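Local coordinates for protein D-isomer specific 2-hydroxyacid dehydrogenase NAD-binding (PDB 4XA8) that probably acts as an NAD(P)-dependent oxidoreductase of the D-isomer specific 2-hydroxyacid dehydrogenase family, at residues P139-G151 with L192-L206. Sequence-based numbering, arbitrary orientation.
Sequences PRTAAEIRVGVLG and LPGFLAGSEIVVVML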
loop_
_atom_site.group_PDB
_atom_site.type_symbol
_atom_site.label_atom_id
_atom_site.label_comp_id
_atom_site.label_asym_id
_atom_site.label_seq_id
_atom_site.Cartn_x
_atom_site.Cartn_y
_atom_site.Cartn_z
ATOM N N PRO A 139 10.736 7.700 -13.388
ATOM C CA PRO A 139 10.979 6.588 -12.491
ATOM C C PRO A 139 12.087 6.949 -11.487
ATOM O O PRO A 139 12.997 7.674 -11.852
ATOM C CB PRO A 139 11.441 5.474 -13.463
ATOM C CG PRO A 139 10.907 5.870 -14.761
ATOM C CD PRO A 139 11.084 7.340 -14.774
ATOM N N ARG A 140 11.944 6.522 -10.246
ATOM C CA ARG A 140 12.947 6.721 -9.169
ATOM C C ARG A 140 13.136 5.390 -8.454
ATOM O O ARG A 140 12.190 4.662 -8.319
ATOM C CB ARG A 140 12.425 7.748 -8.139
ATOM C CG ARG A 140 11.535 8.824 -8.749
ATOM C CD ARG A 140 10.808 9.658 -7.710
ATOM N NE ARG A 140 11.755 10.337 -6.862
ATOM C CZ ARG A 140 11.459 10.874 -5.684
ATOM N NH1 ARG A 140 12.406 11.482 -4.976
ATOM N NH2 ARG A 140 10.223 10.796 -5.214
ATOM N N THR A 141 14.333 5.086 -7.959
ATOM C CA THR A 141 14.535 3.935 -7.072
ATOM C C THR A 141 14.036 4.261 -5.656
ATOM O O THR A 141 14.002 5.426 -5.245
ATOM C CB THR A 141 16.030 3.565 -6.962
ATOM O OG1 THR A 141 16.758 4.667 -6.402
ATOM C CG2 THR A 141 16.625 3.221 -8.305
ATOM N N ALA A 142 13.690 3.237 -4.899
ATOM C CA ALA A 142 13.380 3.399 -3.481
ATOM C C ALA A 142 14.493 4.144 -2.699
ATOM O O ALA A 142 14.222 4.954 -1.823
ATOM C CB ALA A 142 13.193 2.027 -2.879
ATOM N N ALA A 143 15.744 3.843 -3.035
ATOM C CA ALA A 143 16.903 4.408 -2.352
ATOM C C ALA A 143 17.001 5.936 -2.490
ATOM O O ALA A 143 17.582 6.589 -1.631
ATOM C CB ALA A 143 18.177 3.730 -2.838
ATOM N N GLU A 144 16.419 6.515 -3.540
ATOM C CA GLU A 144 16.405 7.946 -3.664
ATOM C C GLU A 144 15.285 8.617 -2.843
ATOM O O GLU A 144 15.261 9.825 -2.716
ATOM C CB GLU A 144 16.463 8.404 -5.144
ATOM C CG GLU A 144 15.221 8.305 -5.975
ATOM C CD GLU A 144 15.518 8.511 -7.471
ATOM O OE1 GLU A 144 15.973 7.588 -8.191
ATOM O OE2 GLU A 144 15.251 9.628 -7.919
ATOM N N ILE A 145 14.402 7.834 -2.234
ATOM C CA ILE A 145 13.274 8.396 -1.484
ATOM C C ILE A 145 13.497 8.355 0.029
ATOM O O ILE A 145 13.588 7.287 0.669
ATOM C CB ILE A 145 11.959 7.704 -1.862
ATOM C CG1 ILE A 145 11.749 7.797 -3.383
ATOM C CG2 ILE A 145 10.771 8.352 -1.121
ATOM C CD1 ILE A 145 10.506 7.068 -3.873
ATOM N N ARG A 146 13.573 9.531 0.602
ATOM C CA ARG A 146 13.860 9.674 2.021
ATOM C C ARG A 146 12.571 9.670 2.814
ATOM O O ARG A 146 11.712 10.536 2.601
ATOM C CB ARG A 146 14.613 10.973 2.270
ATOM C CG ARG A 146 15.925 11.032 1.525
ATOM C CD ARG A 146 16.497 12.433 1.567
ATOM N NE ARG A 146 17.655 12.515 2.459
ATOM C CZ ARG A 146 18.283 13.649 2.794
ATOM N NH1 ARG A 146 17.877 14.827 2.323
ATOM N NH2 ARG A 146 19.339 13.599 3.594
ATOM N N VAL A 147 12.432 8.727 3.731
ATOM C CA VAL A 147 11.166 8.522 4.503
ATOM C C VAL A 147 11.592 8.644 5.985
ATOM O O VAL A 147 12.530 7.961 6.435
ATOM C CB VAL A 147 10.561 7.117 4.281
ATOM C CG1 VAL A 147 9.247 6.912 5.023
ATOM C CG2 VAL A 147 10.380 6.797 2.791
ATOM N N GLY A 148 10.938 9.544 6.689
ATOM C CA GLY A 148 11.218 9.848 8.075
ATOM C C GLY A 148 10.079 9.325 8.940
ATOM O O GLY A 148 8.912 9.716 8.745
ATOM N N VAL A 149 10.406 8.515 9.940
ATOM C CA VAL A 149 9.405 8.083 10.946
ATOM C C VAL A 149 9.614 8.905 12.253
ATOM O O VAL A 149 10.687 8.808 12.876
ATOM C CB VAL A 149 9.580 6.570 11.222
ATOM C CG1 VAL A 149 8.563 6.056 12.243
ATOM C CG2 VAL A 149 9.424 5.785 9.963
ATOM N N LEU A 150 8.635 9.740 12.603
ATOM C CA LEU A 150 8.663 10.580 13.780
ATOM C C LEU A 150 8.063 9.784 14.940
ATOM O O LEU A 150 6.858 9.606 15.021
ATOM C CB LEU A 150 7.915 11.890 13.481
ATOM C CG LEU A 150 7.898 12.963 14.528
ATOM C CD1 LEU A 150 9.249 13.658 14.615
ATOM C CD2 LEU A 150 6.812 13.968 14.181
ATOM N N GLY A 151 8.920 9.274 15.817
ATOM C CA GLY A 151 8.535 8.480 16.992
ATOM C C GLY A 151 9.063 7.083 16.830
ATOM O O GLY A 151 8.771 6.457 15.816
ATOM N N LEU A 192 15.411 17.877 15.516
ATOM C CA LEU A 192 14.164 17.778 14.804
ATOM C C LEU A 192 14.109 18.589 13.502
ATOM O O LEU A 192 13.655 18.077 12.482
ATOM C CB LEU A 192 13.026 18.123 15.781
ATOM C CG LEU A 192 11.612 17.870 15.384
ATOM C CD1 LEU A 192 11.419 16.397 15.046
ATOM C CD2 LEU A 192 10.714 18.370 16.547
ATOM N N PRO A 193 14.624 19.814 13.486
ATOM C CA PRO A 193 14.618 20.506 12.205
ATOM C C PRO A 193 15.405 19.825 11.096
ATOM O O PRO A 193 14.877 19.705 10.015
ATOM C CB PRO A 193 15.221 21.876 12.537
ATOM C CG PRO A 193 14.842 22.089 13.953
ATOM C CD PRO A 193 15.030 20.726 14.571
ATOM N N GLY A 194 16.623 19.351 11.368
ATOM C CA GLY A 194 17.404 18.670 10.329
ATOM C C GLY A 194 16.749 17.337 9.926
ATOM O O GLY A 194 16.766 16.964 8.754
ATOM N N PHE A 195 16.153 16.629 10.885
ATOM C CA PHE A 195 15.424 15.368 10.605
ATOM C C PHE A 195 14.274 15.635 9.623
ATOM O O PHE A 195 14.136 14.911 8.616
ATOM C CB PHE A 195 14.863 14.707 11.877
ATOM C CG PHE A 195 13.785 13.651 11.627
ATOM C CD1 PHE A 195 14.143 12.371 11.261
ATOM C CD2 PHE A 195 12.427 13.944 11.772
ATOM C CE1 PHE A 195 13.169 11.404 10.996
ATOM C CE2 PHE A 195 11.446 12.963 11.535
ATOM C CZ PHE A 195 11.841 11.697 11.141
ATOM N N LEU A 196 13.469 16.656 9.919
ATOM C CA LEU A 196 12.341 17.010 9.048
ATOM C C LEU A 196 12.803 17.544 7.673
ATOM O O LEU A 196 12.194 17.208 6.649
ATOM C CB LEU A 196 11.466 18.067 9.716
ATOM C CG LEU A 196 10.711 17.557 10.959
ATOM C CD1 LEU A 196 10.115 18.721 11.756
ATOM C CD2 LEU A 196 9.665 16.541 10.597
ATOM N N ALA A 197 13.824 18.416 7.662
ATOM C CA ALA A 197 14.266 19.019 6.397
ATOM C C ALA A 197 14.716 17.990 5.376
ATOM O O ALA A 197 14.650 18.250 4.162
ATOM C CB ALA A 197 15.381 20.026 6.652
ATOM N N GLY A 198 15.195 16.831 5.820
ATOM C CA GLY A 198 15.632 15.783 4.846
ATOM C C GLY A 198 14.613 14.675 4.600
ATOM O O GLY A 198 14.920 13.669 3.955
ATOM N N SER A 199 13.405 14.808 5.143
ATOM C CA SER A 199 12.337 13.796 4.960
ATOM C C SER A 199 11.378 14.220 3.837
ATOM O O SER A 199 10.559 15.134 4.012
ATOM C CB SER A 199 11.535 13.624 6.242
ATOM O OG SER A 199 12.327 13.107 7.304
ATOM N N GLU A 200 11.424 13.522 2.713
ATOM C CA GLU A 200 10.463 13.715 1.637
ATOM C C GLU A 200 9.063 13.217 1.984
ATOM O O GLU A 200 8.081 13.835 1.602
ATOM C CB GLU A 200 10.931 13.008 0.348
ATOM C CG GLU A 200 10.010 13.312 -0.804
ATOM C CD GLU A 200 10.407 12.659 -2.127
ATOM O OE1 GLU A 200 11.602 12.359 -2.364
ATOM O OE2 GLU A 200 9.501 12.451 -2.932
ATOM N N ILE A 201 8.989 12.081 2.672
ATOM C CA ILE A 201 7.738 11.536 3.214
ATOM C C ILE A 201 7.923 11.470 4.702
ATOM O O ILE A 201 8.969 10.952 5.190
ATOM C CB ILE A 201 7.449 10.125 2.661
ATOM C CG1 ILE A 201 7.350 10.165 1.133
ATOM C CG2 ILE A 201 6.175 9.545 3.216
ATOM C CD1 ILE A 201 7.396 8.827 0.466
ATOM N N VAL A 202 6.947 11.959 5.472
ATOM C CA VAL A 202 7.111 11.875 6.926
ATOM C C VAL A 202 5.930 11.101 7.526
ATOM O O VAL A 202 4.787 11.232 7.067
ATOM C CB VAL A 202 7.322 13.279 7.589
ATOM C CG1 VAL A 202 6.087 14.120 7.445
ATOM C CG2 VAL A 202 7.654 13.178 9.069
ATOM N N VAL A 203 6.230 10.216 8.493
ATOM C CA VAL A 203 5.168 9.388 9.186
ATOM C C VAL A 203 5.127 9.767 10.647
ATOM O O VAL A 203 6.087 9.530 11.407
ATOM C CB VAL A 203 5.360 7.867 9.042
ATOM C CG1 VAL A 203 4.129 7.136 9.524
ATOM C CG2 VAL A 203 5.681 7.469 7.615
ATOM N N VAL A 204 4.031 10.367 11.073
ATOM C CA VAL A 204 3.871 10.695 12.506
ATOM C C VAL A 204 3.385 9.463 13.300
ATOM O O VAL A 204 2.258 8.961 13.081
ATOM C CB VAL A 204 2.839 11.799 12.730
ATOM C CG1 VAL A 204 2.802 12.180 14.221
ATOM C CG2 VAL A 204 3.170 13.027 11.897
ATOM N N MET A 205 4.220 8.976 14.207
ATOM C CA MET A 205 3.936 7.822 15.039
ATOM C C MET A 205 4.337 8.093 16.512
ATOM O O MET A 205 4.824 7.193 17.215
ATOM C CB MET A 205 4.675 6.572 14.550
ATOM C CG MET A 205 4.432 6.302 13.093
ATOM S SD MET A 205 5.104 4.697 12.588
ATOM C CE MET A 205 3.987 3.623 13.450
ATOM N N LEU A 206 4.141 9.330 16.971
ATOM C CA LEU A 206 4.535 9.687 18.344
ATOM C C LEU A 206 3.424 9.360 19.311
ATOM O O LEU A 206 2.297 9.697 19.060
ATOM C CB LEU A 206 4.789 11.176 18.430
ATOM C CG LEU A 206 6.117 11.631 17.908
ATOM C CD1 LEU A 206 6.015 13.114 17.636
ATOM C CD2 LEU A 206 7.204 11.306 18.928
HETATM O O HOH W 1 13.892 11.889 -1.114
#
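Two neighbouring strands in the middle of the parallel sheet of a Rossmann-type nucleotide-binding domain, 146-150 and 201-204, meet here in parallel register, Val147 beside Ile201 and Leu150 beside Val204. Gly148 lies between its two bonds to the partner strand, its N donating to Ile201 O (2.8 Å) and its O accepting from Val203 N (2.7 Å). Where 146-150 ends, Gly151 probably opens the glycine-rich turn of the dinucleotide fold.

On the face bearing Leu150, helix 192-197 packs over the sheet. Leu150, its CG swung opposite the main-chain nitrogen (chi1 -176°), sends CD1 to Leu192 CD1 at 3.5 Å and to Phe195 CE2, while its CG meets Leu206 CD1. Phe195 CZ comes to 3.6 Å from Gly148 CA, where a CB would clash with the ring and with Ser199 OG.

At the other end, Arg140 grips Glu200 end-on, NH1 to OE1 and NH2 to OE2 at 2.9 Å each, guanidinium and carboxylate planes 22° apart and both oxygens using syn lone pairs. A methionine in its place would probably leave the Glu200 carboxylate without its countercharge and freer to turn. Glu200 OE1 also accepts from a water, 2.7 Å away, that accepts the backbone N-H of Arg146.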